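Local atomic coordinates of spherulin-4 (Aspergillus clavatus, PDB entry 5C5G), a protein that is a glycoside hydrolase with a (beta/alpha) barrel fold that probably cleaves galactosaminogalactan, a galactosamine-containing fungal polysaccharide. Residues Lys9-Leu14 and Thr39-Pro44; Gly154-Ser159 and Phe187-Asp192; Ala173-Phe178 and Ala200-Val205; His194-Cys199 and Val224-Phe229. All coordinates share one frame; numbering follows the deposited sequence.

Contact 1: residues Lys9-Leu14 and Thr39-Pro44; sequences KVFVPL and TVVINP. With EDO (1,2-ethanediol), chain C.
Phe11 lies obliquely against Thr39 and Val41 where the first two parallel strands of the (beta/alpha)8 barrel run side by side, their short axes 4.7 Å apart and 9° from parallel. With CG anti to the backbone N (chi1 -178°), the Phe11 ring reaches forward past its own partner Thr39: CD1 rests near the Thr39 methyl CG2, and CZ meets CG2 of Val41 at 3.8 Å. Val41 also approaches Tyr15 and Tyr76, two residues that bind N-acetyl-D-galactosamine in another structure of this protein, so Val41 probably lies beside the sugar site.

On the other face, Val12 and Val40 stand alongside each other and point the same way, CB of Val12 being 4.1 Å from CG2 of Val40. Leu14 continues the row in the same orientation, its CD2 3.8 Å from Val40 CG1. Trp245 of the helix 245-252 packs on Val12, and Trp23 on Leu14.

Backbone bonds fix this register. Thr39 N donates to Val10 O, Val12 N to Thr39 O (2.8 Å) and Val41 N to Val12 O, while Leu14 N to Val41 O is less straight at 142°. Beyond the last direct bond a water spans the two chains, donating to Leu14 O at 2.7 Å and accepting from Asn43 N at 2.8 Å.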
loop_
_atom_site.group_PDB
_atom_site.type_symbol
_atom_site.label_atom_id
_atom_site.label_comp_id
_atom_site.label_asym_id
_atom_site.label_seq_id
_atom_site.Cartn_x
_atom_site.Cartn_y
_atom_site.Cartn_z
ATOM N N LYS A 9 8.413 5.403 3.061
ATOM C CA LYS A 9 7.018 5.648 3.376
ATOM C C LYS A 9 6.470 4.501 4.197
ATOM O O LYS A 9 6.839 3.348 3.986
ATOM C CB LYS A 9 6.219 5.760 2.091
ATOM C CG LYS A 9 6.710 6.860 1.165
ATOM C CD LYS A 9 6.002 6.828 -0.180
ATOM C CE LYS A 9 6.535 7.893 -1.138
ATOM N NZ LYS A 9 8.009 7.805 -1.333
ATOM N N VAL A 10 5.557 4.826 5.100
ATOM C CA VAL A 10 4.793 3.801 5.792
ATOM C C VAL A 10 3.645 3.361 4.881
ATOM O O VAL A 10 2.793 4.175 4.509
ATOM C CB VAL A 10 4.256 4.314 7.142
ATOM C CG1 VAL A 10 3.340 3.294 7.776
ATOM C CG2 VAL A 10 5.415 4.652 8.081
ATOM N N PHE A 11 3.657 2.093 4.499
ATOM C CA PHE A 11 2.603 1.518 3.668
ATOM C C PHE A 11 1.576 0.895 4.596
ATOM O O PHE A 11 1.940 0.137 5.502
ATOM C CB PHE A 11 3.209 0.466 2.766
ATOM C CG PHE A 11 2.237 -0.152 1.844
ATOM C CD1 PHE A 11 1.791 0.526 0.725
ATOM C CD2 PHE A 11 1.745 -1.403 2.092
ATOM C CE1 PHE A 11 0.874 -0.059 -0.127
ATOM C CE2 PHE A 11 0.832 -1.984 1.249
ATOM C CZ PHE A 11 0.397 -1.311 0.147
ATOM N N VAL A 12 0.305 1.220 4.402
ATOM C CA VAL A 12 -0.749 0.789 5.317
ATOM C C VAL A 12 -1.868 0.118 4.533
ATOM O O VAL A 12 -2.670 0.806 3.888
ATOM C CB VAL A 12 -1.339 1.963 6.115
ATOM C CG1 VAL A 12 -2.230 1.435 7.239
ATOM C CG2 VAL A 12 -0.217 2.843 6.695
ATOM N N PRO A 13 -1.930 -1.218 4.560
ATOM C CA PRO A 13 -3.089 -1.898 3.978
ATOM C C PRO A 13 -4.200 -1.822 5.002
ATOM O O PRO A 13 -4.295 -2.651 5.903
ATOM C CB PRO A 13 -2.592 -3.315 3.736
ATOM C CG PRO A 13 -1.427 -3.481 4.640
ATOM C CD PRO A 13 -0.925 -2.160 5.082
ATOM N N LEU A 14 -5.022 -0.793 4.897
ATOM C CA LEU A 14 -5.957 -0.442 5.955
ATOM C C LEU A 14 -7.275 -1.150 5.728
ATOM O O LEU A 14 -8.281 -0.540 5.353
ATOM C CB LEU A 14 -6.140 1.078 6.027
ATOM C CG LEU A 14 -6.974 1.598 7.194
ATOM C CD1 LEU A 14 -6.289 1.282 8.508
ATOM C CD2 LEU A 14 -7.204 3.082 7.070
ATOM N N THR A 39 1.261 5.848 2.817
ATOM C CA THR A 39 0.498 5.376 1.671
ATOM C C THR A 39 -0.560 4.453 2.236
ATOM O O THR A 39 -0.202 3.418 2.801
ATOM C CB THR A 39 1.375 4.598 0.703
ATOM O OG1 THR A 39 2.405 5.464 0.221
ATOM C CG2 THR A 39 0.556 4.092 -0.481
ATOM N N VAL A 40 -1.834 4.802 2.104
ATOM C CA VAL A 40 -2.887 4.106 2.824
ATOM C C VAL A 40 -3.869 3.527 1.821
ATOM O O VAL A 40 -4.521 4.262 1.087
ATOM C CB VAL A 40 -3.584 5.071 3.779
ATOM C CG1 VAL A 40 -4.726 4.377 4.513
ATOM C CG2 VAL A 40 -2.589 5.673 4.768
ATOM N N VAL A 41 -3.978 2.205 1.788
ATOM C CA VAL A 41 -4.910 1.557 0.877
ATOM C C VAL A 41 -6.224 1.341 1.593
ATOM O O VAL A 41 -6.263 0.710 2.656
ATOM C CB VAL A 41 -4.391 0.199 0.413
ATOM C CG1 VAL A 41 -5.347 -0.415 -0.577
ATOM C CG2 VAL A 41 -2.989 0.340 -0.188
ATOM N N ILE A 42 -7.295 1.837 1.018
ATOM C CA ILE A 42 -8.617 1.557 1.573
ATOM C C ILE A 42 -9.361 0.632 0.614
ATOM O O ILE A 42 -9.116 0.593 -0.606
ATOM C CB ILE A 42 -9.379 2.822 1.937
ATOM C CG1 ILE A 42 -9.474 3.712 0.734
ATOM C CG2 ILE A 42 -8.676 3.590 3.101
ATOM C CD1 ILE A 42 -10.657 3.461 -0.158
ATOM N N ASN A 43 -10.268 -0.131 1.188
ATOM C CA ASN A 43 -10.792 -1.312 0.532
ATOM C C ASN A 43 -12.164 -1.649 1.098
ATOM O O ASN A 43 -12.294 -2.517 1.945
ATOM C CB ASN A 43 -9.795 -2.449 0.758
ATOM C CG ASN A 43 -10.185 -3.716 0.084
ATOM O OD1 ASN A 43 -11.098 -3.745 -0.745
ATOM N ND2 ASN A 43 -9.496 -4.794 0.424
ATOM N N PRO A 44 -13.198 -0.967 0.613
ATOM C CA PRO A 44 -14.528 -1.227 1.168
ATOM C C PRO A 44 -15.016 -2.670 1.018
ATOM O O PRO A 44 -15.642 -3.181 1.940
ATOM C CB PRO A 44 -15.408 -0.242 0.405
ATOM C CG PRO A 44 -14.477 0.905 0.095
ATOM C CD PRO A 44 -13.172 0.239 -0.228
HETATM C C1 EDO C . -3.163 -1.787 8.645
HETATM O O1 EDO C . -4.240 -2.668 8.956
HETATM C C2 EDO C . -2.745 -1.114 9.941
HETATM O O2 EDO C . -2.116 -2.066 10.798
HETATM O O HOH W 1 -10.572 0.026 3.995
#

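Contact 2: residues Gly154-Ser159 and Phe187-Asp192; sequences GAIPDS and FDTIPD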
loop_
_atom_site.group_PDB
_atom_site.type_symbol
_atom_site.label_atom_id
_atom_site.label_comp_id
_atom_site.label_asym_id
_atom_site.label_seq_id
_atom_site.Cartn_x
_atom_site.Cartn_y
_atom_site.Cartn_z
ATOM N N GLY A 154 2.684 -9.627 -4.757
ATOM C CA GLY A 154 2.897 -10.408 -3.552
ATOM C C GLY A 154 4.158 -11.251 -3.582
ATOM O O GLY A 154 4.298 -12.184 -2.785
ATOM N N ALA A 155 5.072 -10.923 -4.490
ATOM C CA ALA A 155 6.265 -11.702 -4.779
ATOM C C ALA A 155 6.983 -10.941 -5.881
ATOM O O ALA A 155 6.466 -9.935 -6.374
ATOM C CB ALA A 155 5.897 -13.110 -5.235
ATOM N N ILE A 156 8.173 -11.376 -6.265
ATOM C CA ILE A 156 8.936 -10.609 -7.228
ATOM C C ILE A 156 8.433 -10.857 -8.649
ATOM O O ILE A 156 8.468 -11.991 -9.115
ATOM C CB ILE A 156 10.432 -10.959 -7.146
ATOM C CG1 ILE A 156 10.996 -10.576 -5.768
ATOM C CG2 ILE A 156 11.199 -10.196 -8.234
ATOM C CD1 ILE A 156 12.350 -11.193 -5.486
ATOM N N PRO A 157 7.974 -9.820 -9.358
ATOM C CA PRO A 157 7.537 -10.016 -10.737
ATOM C C PRO A 157 8.697 -9.832 -11.682
ATOM O O PRO A 157 9.750 -9.354 -11.254
ATOM C CB PRO A 157 6.556 -8.864 -10.928
ATOM C CG PRO A 157 7.199 -7.759 -10.169
ATOM C CD PRO A 157 7.812 -8.410 -8.949
ATOM N N ASP A 158 8.512 -10.158 -12.954
ATOM C CA ASP A 158 9.528 -9.814 -13.945
ATOM C C ASP A 158 9.768 -8.297 -13.876
ATOM O O ASP A 158 8.831 -7.495 -13.723
ATOM C CB ASP A 158 9.081 -10.245 -15.334
ATOM C CG ASP A 158 10.115 -9.936 -16.400
ATOM O OD1 ASP A 158 10.169 -8.784 -16.853
ATOM O OD2 ASP A 158 10.878 -10.841 -16.800
ATOM N N SER A 159 11.026 -7.908 -13.998
ATOM C CA SER A 159 11.404 -6.530 -13.766
ATOM C C SER A 159 10.769 -5.580 -14.767
ATOM O O SER A 159 10.639 -4.401 -14.460
ATOM C CB SER A 159 12.925 -6.376 -13.797
ATOM O OG SER A 159 13.454 -6.724 -15.060
ATOM N N PHE A 187 16.100 -8.812 -2.216
ATOM C CA PHE A 187 15.863 -7.659 -3.080
ATOM C C PHE A 187 17.018 -7.445 -4.060
ATOM O O PHE A 187 16.812 -6.901 -5.152
ATOM C CB PHE A 187 15.624 -6.405 -2.237
ATOM C CG PHE A 187 14.304 -6.391 -1.543
ATOM C CD1 PHE A 187 14.037 -7.261 -0.506
ATOM C CD2 PHE A 187 13.316 -5.502 -1.939
ATOM C CE1 PHE A 187 12.800 -7.250 0.125
ATOM C CE2 PHE A 187 12.087 -5.493 -1.318
ATOM C CZ PHE A 187 11.827 -6.366 -0.289
ATOM N N ASP A 188 18.209 -7.888 -3.693
ATOM C CA ASP A 188 19.378 -7.746 -4.552
ATOM C C ASP A 188 19.288 -8.611 -5.809
ATOM O O ASP A 188 20.030 -8.389 -6.766
ATOM C CB ASP A 188 20.659 -8.091 -3.789
ATOM C CG ASP A 188 20.911 -7.176 -2.592
ATOM O OD1 ASP A 188 20.454 -6.011 -2.603
ATOM O OD2 ASP A 188 21.578 -7.638 -1.638
ATOM N N THR A 189 18.392 -9.595 -5.815
ATOM C CA THR A 189 18.230 -10.468 -6.975
ATOM C C THR A 189 17.413 -9.838 -8.093
ATOM O O THR A 189 17.381 -10.375 -9.195
ATOM C CB THR A 189 17.560 -11.810 -6.602
ATOM O OG1 THR A 189 16.173 -11.605 -6.277
ATOM C CG2 THR A 189 18.287 -12.462 -5.446
ATOM N N ILE A 190 16.761 -8.716 -7.810
ATOM C CA ILE A 190 15.835 -8.123 -8.756
ATOM C C ILE A 190 16.586 -7.198 -9.705
ATOM O O ILE A 190 17.103 -6.173 -9.276
ATOM C CB ILE A 190 14.768 -7.292 -8.049
ATOM C CG1 ILE A 190 14.113 -8.099 -6.924
ATOM C CG2 ILE A 190 13.750 -6.802 -9.066
ATOM C CD1 ILE A 190 13.118 -7.296 -6.082
ATOM N N PRO A 191 16.634 -7.535 -11.000
ATOM C CA PRO A 191 17.383 -6.689 -11.922
ATOM C C PRO A 191 16.588 -5.437 -12.287
ATOM O O PRO A 191 15.378 -5.397 -12.074
ATOM C CB PRO A 191 17.571 -7.597 -13.140
ATOM C CG PRO A 191 16.374 -8.461 -13.126
ATOM C CD PRO A 191 16.047 -8.705 -11.689
ATOM N N ASP A 192 17.283 -4.434 -12.819
ATOM C CA ASP A 192 16.655 -3.241 -13.383
ATOM C C ASP A 192 15.697 -2.593 -12.394
ATOM O O ASP A 192 14.597 -2.183 -12.753
ATOM C CB ASP A 192 15.941 -3.604 -14.697
ATOM C CG ASP A 192 15.566 -2.383 -15.530
ATOM O OD1 ASP A 192 16.265 -1.351 -15.443
ATOM O OD2 ASP A 192 14.580 -2.470 -16.291
HETATM O O HOH W 2 13.345 -4.639 -17.084
#
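Ile156 and Ile190 share one conformation, CG1 anti to the carbonyl carbon (chi1 -63° and -51°) and the chain extended beyond it, which brings the two side chains together between two barrel loops. These are the connections following strand 148-152 and preceding strand 198-203 of the (beta/alpha)8 fold. The two isoleucines cross obliquely: Ile156 CG2 and Ile190 CG1 are 3.8 Å apart, and Ile156 CD1 lies equally close to that CG1 atom. Ile190 CD1 packs in turn on Ile156 CG1, so several branches interlock instead of a single pair of methyls meeting.

At one margin Thr189 meets Ile156 at about a right angle, with OG1 3.9 Å from Ile156 CD1; that hydroxyl is hydrogen-bonded to Leu186 O. Leu186 also packs on Ile156, whose carbonyl accepts from the Gln120 side chain.

No direct hydrogen bond joins the segments, and the remaining touch is made by Ser159. Its CB comes 3.2 Å from Pro191 O, while OG lies 3.9 Å from Pro191 CG, at the proline ring. Asp192 has its CG anti to the backbone N (chi1 -165°), directing the carboxylate toward a water shared with Ser159. This polar bridge at the protein surface places the water 2.9 Å from Ser159 OG and lets it donate to Asp192 OD2 at 2.6 Å.

Contact 3: residues Ala173-Phe178 and Ala200-Val205; sequences ATYATF and AVIHSV
Ala173 is bonded through its backbone to Val201 and His203 at the point where a beta-alpha-beta unit of the (beta/alpha)8 barrel passes from strand 167-172 into helix 175-180, beside the parallel strand 198-203. The hydrogen bonds come first: Ala173 N donates to Val201 O, His203 N to Ala173 O (3.1 Å), and Tyr175 N to His203 O at 2.9 Å. The last of these ties the first turn of the helix to the strand end.

Thr174 is the N-cap. Its OG1, set between the backbone N and the carbonyl carbon (chi1 64°), accepts from Thr177 N at 3.0 Å, leaving methyl CG2 turned to the strand, 3.6 Å from His203 CE1.

Among the flat groups, the His203 ring lies across the Ala173 peptide, with Ala173 O 3.6 Å above the ring plane. Its ND1 shares a hydrogen bond with Ser204 OG, and the ring also stacks with Tyr237; together these partners restrain its rotation.

Apolar packing fills the side beneath the helix. Ile202 divides its branches: CD1 makes a CH-pi contact over the centre of the Phe178 ring, only 9° off the normal, whereas CG2 packs on Tyr175 CA at 3.7 Å, near the plane of the tyrosine ring at its edge. Val205 CG1 lies over a face of that same tyrosine. Phe171 meets Phe178 edge-to-face, and Val221 of helix 212-224 touches Phe178 and Ile202. A water completes the junction, accepting from Ala176 N at 3.0 Å and donating to Ser204 O at 2.8 Å.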
loop_
_atom_site.group_PDB
_atom_site.type_symbol
_atom_site.label_atom_id
_atom_site.label_comp_id
_atom_site.label_asym_id
_atom_site.label_seq_id
_atom_site.Cartn_x
_atom_site.Cartn_y
_atom_site.Cartn_z
ATOM N N ALA A 173 4.700 -11.447 2.995
ATOM C CA ALA A 173 4.777 -12.755 3.612
ATOM C C ALA A 173 5.180 -12.621 5.057
ATOM O O ALA A 173 5.360 -11.525 5.575
ATOM C CB ALA A 173 5.767 -13.633 2.853
ATOM N N THR A 174 5.324 -13.754 5.726
ATOM C CA THR A 174 5.716 -13.748 7.120
ATOM C C THR A 174 7.186 -13.368 7.291
ATOM O O THR A 174 8.014 -13.517 6.399
ATOM C CB THR A 174 5.552 -15.136 7.766
ATOM O OG1 THR A 174 6.443 -16.041 7.113
ATOM C CG2 THR A 174 4.118 -15.635 7.667
ATOM N N TYR A 175 7.500 -12.943 8.498
ATOM C CA TYR A 175 8.879 -12.733 8.897
ATOM C C TYR A 175 9.716 -14.004 8.710
ATOM O O TYR A 175 10.874 -13.937 8.278
ATOM C CB TYR A 175 8.905 -12.273 10.353
ATOM C CG TYR A 175 10.288 -12.074 10.909
ATOM C CD1 TYR A 175 10.992 -10.912 10.667
ATOM C CD2 TYR A 175 10.896 -13.050 11.686
ATOM C CE1 TYR A 175 12.262 -10.726 11.171
ATOM C CE2 TYR A 175 12.163 -12.870 12.207
ATOM C CZ TYR A 175 12.842 -11.709 11.935
ATOM O OH TYR A 175 14.099 -11.560 12.463
ATOM N N ALA A 176 9.148 -15.161 9.046
ATOM C CA ALA A 176 9.871 -16.424 8.861
ATOM C C ALA A 176 10.292 -16.602 7.403
ATOM O O ALA A 176 11.428 -16.978 7.114
ATOM C CB ALA A 176 9.040 -17.597 9.327
ATOM N N THR A 177 9.392 -16.302 6.479
ATOM C CA THR A 177 9.718 -16.401 5.068
ATOM C C THR A 177 10.773 -15.376 4.656
ATOM O O THR A 177 11.688 -15.692 3.888
ATOM C CB THR A 177 8.451 -16.233 4.240
ATOM O OG1 THR A 177 7.617 -17.362 4.493
ATOM C CG2 THR A 177 8.751 -16.160 2.756
ATOM N N PHE A 178 10.662 -14.161 5.183
ATOM C CA PHE A 178 11.653 -13.122 4.926
ATOM C C PHE A 178 13.046 -13.630 5.298
ATOM O O PHE A 178 14.000 -13.509 4.520
ATOM C CB PHE A 178 11.255 -11.868 5.720
ATOM C CG PHE A 178 12.149 -10.683 5.524
ATOM C CD1 PHE A 178 12.120 -9.948 4.355
ATOM C CD2 PHE A 178 12.991 -10.276 6.538
ATOM C CE1 PHE A 178 12.940 -8.839 4.195
ATOM C CE2 PHE A 178 13.823 -9.170 6.375
ATOM C CZ PHE A 178 13.768 -8.450 5.210
ATOM N N ALA A 200 7.685 -3.464 0.641
ATOM C CA ALA A 200 7.808 -4.693 1.410
ATOM C C ALA A 200 6.745 -4.729 2.489
ATOM O O ALA A 200 6.601 -3.772 3.253
ATOM C CB ALA A 200 9.167 -4.799 2.047
ATOM N N VAL A 201 6.056 -5.862 2.570
ATOM C CA VAL A 201 5.047 -6.121 3.577
ATOM C C VAL A 201 5.466 -7.372 4.349
ATOM O O VAL A 201 5.522 -8.472 3.781
ATOM C CB VAL A 201 3.680 -6.340 2.925
ATOM C CG1 VAL A 201 2.654 -6.811 3.949
ATOM C CG2 VAL A 201 3.188 -5.059 2.274
ATOM N N ILE A 202 5.747 -7.197 5.631
ATOM C CA ILE A 202 6.207 -8.286 6.479
ATOM C C ILE A 202 5.269 -8.380 7.664
ATOM O O ILE A 202 5.232 -7.484 8.495
ATOM C CB ILE A 202 7.643 -8.067 6.985
ATOM C CG1 ILE A 202 8.598 -7.796 5.820
ATOM C CG2 ILE A 202 8.123 -9.274 7.784
ATOM C CD1 ILE A 202 9.965 -7.283 6.270
ATOM N N HIS A 203 4.525 -9.472 7.747
ATOM C CA HIS A 203 3.624 -9.695 8.862
ATOM C C HIS A 203 4.125 -10.856 9.706
ATOM O O HIS A 203 5.160 -11.458 9.405
ATOM C CB HIS A 203 2.193 -9.900 8.370
ATOM C CG HIS A 203 2.028 -10.991 7.362
ATOM N ND1 HIS A 203 2.166 -12.327 7.667
ATOM C CD2 HIS A 203 1.703 -10.933 6.050
ATOM C CE1 HIS A 203 1.940 -13.044 6.579
ATOM N NE2 HIS A 203 1.657 -12.221 5.585
ATOM N N SER A 204 3.409 -11.163 10.781
ATOM C CA SER A 204 3.725 -12.320 11.609
ATOM C C SER A 204 5.125 -12.211 12.196
ATOM O O SER A 204 5.796 -13.226 12.427
ATOM C CB SER A 204 3.564 -13.616 10.802
ATOM O OG SER A 204 2.298 -13.627 10.135
ATOM N N VAL A 205 5.563 -10.998 12.485
ATOM C CA VAL A 205 6.852 -10.829 13.154
ATOM C C VAL A 205 6.724 -11.294 14.612
ATOM O O VAL A 205 5.805 -10.876 15.316
ATOM C CB VAL A 205 7.295 -9.372 13.119
ATOM C CG1 VAL A 205 8.648 -9.214 13.786
ATOM C CG2 VAL A 205 7.373 -8.874 11.685
HETATM O O HOH W 3 6.906 -15.353 11.057
#

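Contact 4: residues His194-Cys199 and Val224-Phe229; sequences HRDQLC and VADEIF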
loop_
_atom_site.group_PDB
_atom_site.type_symbol
_atom_site.label_atom_id
_atom_site.label_comp_id
_atom_site.label_asym_id
_atom_site.label_seq_id
_atom_site.Cartn_x
_atom_site.Cartn_y
_atom_site.Cartn_z
ATOM N N HIS A 194 15.169 -0.310 -8.446
ATOM C CA HIS A 194 15.644 0.654 -7.468
ATOM C C HIS A 194 14.684 0.611 -6.300
ATOM O O HIS A 194 13.483 0.354 -6.490
ATOM C CB HIS A 194 15.651 2.045 -8.086
ATOM C CG HIS A 194 16.296 3.085 -7.234
ATOM N ND1 HIS A 194 15.642 3.733 -6.210
ATOM C CD2 HIS A 194 17.551 3.595 -7.263
ATOM C CE1 HIS A 194 16.466 4.597 -5.645
ATOM N NE2 HIS A 194 17.629 4.536 -6.269
ATOM N N ARG A 195 15.183 0.872 -5.101
ATOM C CA ARG A 195 14.341 0.842 -3.912
ATOM C C ARG A 195 13.096 1.719 -4.048
ATOM O O ARG A 195 12.061 1.383 -3.476
ATOM C CB ARG A 195 15.133 1.236 -2.644
ATOM C CG ARG A 195 15.658 2.664 -2.641
ATOM C CD ARG A 195 16.397 3.006 -1.360
ATOM N NE ARG A 195 15.561 2.937 -0.155
ATOM C CZ ARG A 195 14.613 3.821 0.173
ATOM N NH1 ARG A 195 14.338 4.846 -0.627
ATOM N NH2 ARG A 195 13.934 3.680 1.293
ATOM N N ASP A 196 13.182 2.829 -4.781
ATOM C CA ASP A 196 12.044 3.733 -4.946
ATOM C C ASP A 196 10.860 3.069 -5.642
ATOM O O ASP A 196 9.750 3.566 -5.560
ATOM C CB ASP A 196 12.447 4.991 -5.718
ATOM C CG ASP A 196 13.367 5.909 -4.932
ATOM O OD1 ASP A 196 13.591 5.670 -3.732
ATOM O OD2 ASP A 196 13.860 6.894 -5.534
ATOM N N GLN A 197 11.103 1.973 -6.336
ATOM C CA GLN A 197 10.059 1.229 -7.032
ATOM C C GLN A 197 9.390 0.150 -6.194
ATOM O O GLN A 197 8.462 -0.483 -6.679
ATOM C CB GLN A 197 10.664 0.561 -8.259
ATOM C CG GLN A 197 11.243 1.539 -9.233
ATOM C CD GLN A 197 11.869 0.831 -10.394
ATOM O OE1 GLN A 197 12.878 0.162 -10.238
ATOM N NE2 GLN A 197 11.246 0.916 -11.553
ATOM N N LEU A 198 9.897 -0.101 -4.984
ATOM C CA LEU A 198 9.603 -1.339 -4.271
ATOM C C LEU A 198 8.978 -1.119 -2.913
ATOM O O LEU A 198 9.319 -0.181 -2.173
ATOM C CB LEU A 198 10.892 -2.131 -4.078
ATOM C CG LEU A 198 11.710 -2.387 -5.349
ATOM C CD1 LEU A 198 12.985 -3.144 -4.989
ATOM C CD2 LEU A 198 10.908 -3.124 -6.395
ATOM N N CYS A 199 8.062 -2.024 -2.585
ATOM C CA CYS A 199 7.406 -2.059 -1.288
ATOM C C CYS A 199 7.572 -3.436 -0.680
ATOM O O CYS A 199 7.577 -4.453 -1.383
ATOM C CB CYS A 199 5.919 -1.735 -1.444
ATOM S SG CYS A 199 4.925 -1.866 0.025
ATOM N N VAL A 224 16.293 -1.236 1.104
ATOM C CA VAL A 224 15.900 -1.902 -0.136
ATOM C C VAL A 224 14.490 -1.587 -0.613
ATOM O O VAL A 224 14.171 -1.902 -1.761
ATOM C CB VAL A 224 16.082 -3.444 -0.048
ATOM C CG1 VAL A 224 17.541 -3.787 0.099
ATOM C CG2 VAL A 224 15.282 -4.036 1.079
ATOM N N ALA A 225 13.651 -0.975 0.222
ATOM C CA ALA A 225 12.259 -0.723 -0.147
ATOM C C ALA A 225 11.815 0.645 0.340
ATOM O O ALA A 225 11.957 0.967 1.524
ATOM C CB ALA A 225 11.352 -1.785 0.436
ATOM N N ASP A 226 11.266 1.445 -0.562
ATOM C CA ASP A 226 10.855 2.807 -0.235
ATOM C C ASP A 226 9.478 2.873 0.410
ATOM O O ASP A 226 9.087 3.945 0.855
ATOM C CB ASP A 226 10.869 3.665 -1.494
ATOM C CG ASP A 226 10.702 5.143 -1.215
ATOM O OD1 ASP A 226 11.517 5.697 -0.440
ATOM O OD2 ASP A 226 9.778 5.760 -1.803
ATOM N N GLU A 227 8.747 1.759 0.474
ATOM C CA GLU A 227 7.483 1.703 1.215
ATOM C C GLU A 227 7.465 0.414 2.000
ATOM O O GLU A 227 7.843 -0.623 1.462
ATOM C CB GLU A 227 6.253 1.801 0.302
ATOM C CG GLU A 227 6.417 2.837 -0.803
ATOM C CD GLU A 227 5.142 3.484 -1.282
ATOM O OE1 GLU A 227 4.160 3.543 -0.502
ATOM O OE2 GLU A 227 5.135 3.954 -2.432
ATOM N N ILE A 228 7.064 0.474 3.271
ATOM C CA ILE A 228 7.202 -0.658 4.178
ATOM C C ILE A 228 6.004 -0.757 5.123
ATOM O O ILE A 228 5.580 0.251 5.691
ATOM C CB ILE A 228 8.460 -0.504 5.047
ATOM C CG1 ILE A 228 9.705 -0.354 4.171
ATOM C CG2 ILE A 228 8.590 -1.674 6.009
ATOM C CD1 ILE A 228 10.953 -0.005 4.943
ATOM N N PHE A 229 5.500 -1.976 5.294
ATOM C CA PHE A 229 4.572 -2.302 6.374
ATOM C C PHE A 229 5.160 -3.476 7.134
ATOM O O PHE A 229 5.527 -4.486 6.528
ATOM C CB PHE A 229 3.222 -2.720 5.816
ATOM C CG PHE A 229 2.187 -3.028 6.870
ATOM C CD1 PHE A 229 1.767 -2.051 7.757
ATOM C CD2 PHE A 229 1.601 -4.287 6.945
ATOM C CE1 PHE A 229 0.794 -2.345 8.728
ATOM C CE2 PHE A 229 0.629 -4.571 7.901
ATOM C CZ PHE A 229 0.229 -3.606 8.778
HETATM O O HOH W 4 13.109 7.818 -2.050
#
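Arg195 O takes two backbone donors from opposite faces of its carbonyl plane, Asp226 N across the contact and Leu198 N within its own 3-10 turn, each at 3.0 Å. Asp226 N approaches from well above the plane, 46° out of it, and also makes a weak bond to Leu198 O. That second carbonyl receives Glu227 N in another weak bond, just before Cys199 and Glu227 pair as neighbours in parallel strands.

Beside these backbone bonds lies a salt-bridge network. Arg195 NH1 meets Asp226 OD1 at 3.0 Å from above the carboxylate, the guanidinium and carboxylate planes being 81° apart. The arginine bends at chi3 (-62°), laying one guanidinium face over the backbone of Ala225 and Asp226. NH1 also makes a weak bond to Asp196 OD1, and a water donates to both aspartates. Their OD1 atoms stand 3.9 Å apart, a proximity that the shared arginine and water probably ease. The other oxygen of Asp226 pairs with Lys9, while Arg195 NH2 donates to Lys7 O and Arg222 O.

Deeper in, Cys199 SG packs 3.9 Å from Glu227 CB, and the Glu227 carboxylate is held by Thr39, Tyr148 and Ser167. The contact thus closes the unit of strand 198-203, helix 212-224 and strand 227-230, with strand 9-13 bordering strand 227-230 as the barrel closes.

Overall arrangement
Contacts 1, 3 and 4 belong to the same closed parallel sheet. Contact 4 meets contact 1 at the barrel seam, where Lys9 NZ lies 2.7 Å from Asp226 OD2 and Thr39 OG1 2.7 Å from Glu227 OE1. Contacts 3 and 4 share strand 198-203, and Phe11 CD2 touches Val201 CG2 at 3.9 Å between contacts 1 and 3. Contact 2 is peripheral, its centre about 17 Å from that of the chain, yet Phe187 links it to contact 4 through Val224 and contact 3 through Ala200. Residues that bind N-acetyl-D-galactosamine in another structure of this protein lie about 4 Å from side chains of contact 1 (Val41 to Tyr15 and Tyr76) and contact 3 (Val201 to Glu172).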